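Local atomic coordinates of thioredoxin (PDB entry 6MOS), a protein that probably acts as a thiol-disulfide oxidoreductase, reducing disulfides in other proteins through a CxxC cysteine pair, as in other thioredoxins. Residues A72-F77 with I91-R96. Sequence-based numbering, arbitrary orientation.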
loop_
_atom_site.group_PDB
_atom_site.type_symbol
_atom_site.label_atom_id
_atom_site.label_comp_id
_atom_site.label_asym_id
_atom_site.label_seq_id
_atom_site.Cartn_x
_atom_site.Cartn_y
_atom_site.Cartn_z
ATOM N N ALA A 72 0.441 6.192 13.111
ATOM C CA ALA A 72 1.310 7.159 13.771
ATOM C C ALA A 72 2.658 6.535 14.109
ATOM O O ALA A 72 3.703 7.182 13.971
ATOM C CB ALA A 72 0.622 7.705 15.024
ATOM N N GLN A 73 2.655 5.268 14.526
ATOM C CA GLN A 73 3.899 4.544 14.765
ATOM C C GLN A 73 4.717 4.399 13.487
ATOM O O GLN A 73 5.945 4.540 13.512
ATOM C CB GLN A 73 3.597 3.167 15.356
ATOM C CG GLN A 73 4.805 2.236 15.460
ATOM C CD GLN A 73 4.404 0.788 15.733
ATOM O OE1 GLN A 73 3.603 0.514 16.629
ATOM N NE2 GLN A 73 4.962 -0.146 14.954
ATOM N N LYS A 74 4.056 4.118 12.361
ATOM C CA LYS A 74 4.746 3.984 11.078
ATOM C C LYS A 74 5.097 5.317 10.433
ATOM O O LYS A 74 5.683 5.316 9.339
ATOM C CB LYS A 74 3.896 3.181 10.094
ATOM C CG LYS A 74 3.790 1.717 10.418
ATOM C CD LYS A 74 5.095 0.956 10.210
ATOM C CE LYS A 74 5.407 0.803 8.729
ATOM N NZ LYS A 74 6.574 -0.103 8.500
ATOM N N LEU A 75 4.745 6.444 11.057
ATOM C CA LEU A 75 5.047 7.777 10.519
ATOM C C LEU A 75 4.334 8.010 9.186
ATOM O O LEU A 75 4.892 8.571 8.239
ATOM C CB LEU A 75 6.559 7.995 10.395
ATOM C CG LEU A 75 7.320 7.685 11.691
ATOM C CD1 LEU A 75 8.820 7.878 11.526
ATOM C CD2 LEU A 75 6.801 8.556 12.829
ATOM N N VAL A 76 3.080 7.580 9.120
ATOM C CA VAL A 76 2.206 7.817 7.979
ATOM C C VAL A 76 1.351 9.031 8.300
ATOM O O VAL A 76 0.610 9.023 9.290
ATOM C CB VAL A 76 1.318 6.599 7.693
ATOM C CG1 VAL A 76 0.268 6.950 6.626
ATOM C CG2 VAL A 76 2.172 5.411 7.295
ATOM N N PHE A 77 1.442 10.063 7.463
ATOM C CA PHE A 77 0.750 11.320 7.706
ATOM C C PHE A 77 -0.166 11.755 6.584
ATOM O O PHE A 77 -1.078 12.548 6.833
ATOM C CB PHE A 77 1.762 12.440 7.969
ATOM C CG PHE A 77 2.804 12.056 8.941
ATOM C CD1 PHE A 77 2.459 11.769 10.249
ATOM C CD2 PHE A 77 4.123 11.952 8.555
ATOM C CE1 PHE A 77 3.414 11.389 11.160
ATOM C CE2 PHE A 77 5.087 11.580 9.461
ATOM C CZ PHE A 77 4.733 11.293 10.766
ATOM N N ILE A 91 9.699 -2.765 1.909
ATOM C CA ILE A 91 10.316 -2.788 0.578
ATOM C C ILE A 91 10.233 -1.427 -0.098
ATOM O O ILE A 91 11.177 -0.995 -0.775
ATOM C CB ILE A 91 9.637 -3.863 -0.289
ATOM C CG1 ILE A 91 9.977 -5.253 0.200
ATOM C CG2 ILE A 91 10.012 -3.715 -1.759
ATOM C CD1 ILE A 91 9.041 -6.281 -0.378
ATOM N N LYS A 92 9.098 -0.745 0.043
ATOM C CA LYS A 92 8.899 0.521 -0.651
ATOM C C LYS A 92 7.668 1.209 -0.085
ATOM O O LYS A 92 6.657 0.554 0.182
ATOM C CB LYS A 92 8.733 0.298 -2.162
ATOM C CG LYS A 92 8.856 1.562 -3.001
ATOM C CD LYS A 92 10.316 1.931 -3.216
ATOM C CE LYS A 92 10.474 2.794 -4.455
ATOM N NZ LYS A 92 9.551 3.969 -4.425
ATOM N N ARG A 93 7.764 2.522 0.104
ATOM C CA ARG A 93 6.648 3.334 0.553
ATOM C C ARG A 93 6.273 4.308 -0.558
ATOM O O ARG A 93 7.151 4.867 -1.232
ATOM C CB ARG A 93 7.004 4.074 1.852
ATOM C CG ARG A 93 5.895 4.933 2.427
ATOM C CD ARG A 93 6.337 5.625 3.708
ATOM N NE ARG A 93 6.663 4.677 4.765
ATOM C CZ ARG A 93 6.463 4.916 6.061
ATOM N NH1 ARG A 93 5.936 6.073 6.440
ATOM N NH2 ARG A 93 6.772 3.998 6.966
ATOM N N PHE A 94 4.970 4.473 -0.779
ATOM C CA PHE A 94 4.448 5.437 -1.745
ATOM C C PHE A 94 3.565 6.431 -1.005
ATOM O O PHE A 94 2.568 6.042 -0.399
ATOM C CB PHE A 94 3.636 4.748 -2.844
ATOM C CG PHE A 94 4.374 3.670 -3.576
ATOM C CD1 PHE A 94 4.428 2.378 -3.073
ATOM C CD2 PHE A 94 4.997 3.935 -4.786
ATOM C CE1 PHE A 94 5.103 1.373 -3.757
ATOM C CE2 PHE A 94 5.670 2.926 -5.478
ATOM C CZ PHE A 94 5.724 1.653 -4.961
ATOM N N ALA A 95 3.915 7.711 -1.059
ATOM C CA ALA A 95 3.057 8.727 -0.463
ATOM C C ALA A 95 3.233 10.015 -1.254
ATOM O O ALA A 95 4.208 10.175 -1.994
ATOM C CB ALA A 95 3.387 8.960 1.010
ATOM N N ARG A 96 2.263 10.912 -1.106
ATOM C CA ARG A 96 2.312 12.266 -1.669
ATOM C C ARG A 96 2.136 12.296 -3.181
ATOM O O ARG A 96 1.137 12.832 -3.674
ATOM C CB ARG A 96 3.619 12.970 -1.287
ATOM C CG ARG A 96 3.647 13.487 0.142
ATOM C CD ARG A 96 5.005 14.061 0.514
ATOM N NE ARG A 96 5.045 14.498 1.910
ATOM C CZ ARG A 96 5.261 13.688 2.945
ATOM N NH1 ARG A 96 5.452 12.386 2.749
ATOM N NH2 ARG A 96 5.281 14.179 4.181
#
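Arg93 reaches from strand 89-95, at one edge of the sheet of a thioredoxin fold, and grips the backbone of Lys74 with the end of its guanidinium. Both terminal nitrogens donate to one atom. NH2 lies 2.9 Å from Lys74 O and approaches in the carbonyl plane; NH1 lies 3.0 Å from the same oxygen, tilted 22° from that plane. Neither bond is straight, as expected when two donors share one acceptor. The oxygen sits almost in the guanidinium plane, so the group meets the turn edge-on, and the pair of bonds limits its rotation. NH1 also makes a weak bond to Leu75 O, at 3.3 Å with an N-H...O angle of 121°.

The turn is a Schellman motif that ends helix 69-73. Leu75 has positive phi, and its N bonds back to Ala72 O. The turn leaves Lys74 O, and less directly Leu75 O, facing Arg93, which ties the helix end to the edge of the sheet. With CG anti to its backbone N (chi1 -179°), the arginine extends straight from the strand, then bends at chi3.

Glu90, just before the strand segment, serves both cations. Its OE2 forms a salt bridge with Arg93 NE, and its OE1 one with Lys74 NZ. The shared carboxylate probably lets the two cations sit close, Lys74 NZ 4.4 Å from Arg93 NH2. A leucine in place of Arg93 would probably leave Lys74 O without these two donors and Glu90 without one of its cationic mates, loosening the link between turn and strand.

Between the two segments the apolar contacts are few. The Lys74 chain is bent at chi2 and chi3, and its CE comes within 3.9 Å of Arg93 NH2. Val76 adds one methyl group obliquely, its CG2 lying 3.9 Å from Arg93 NH1.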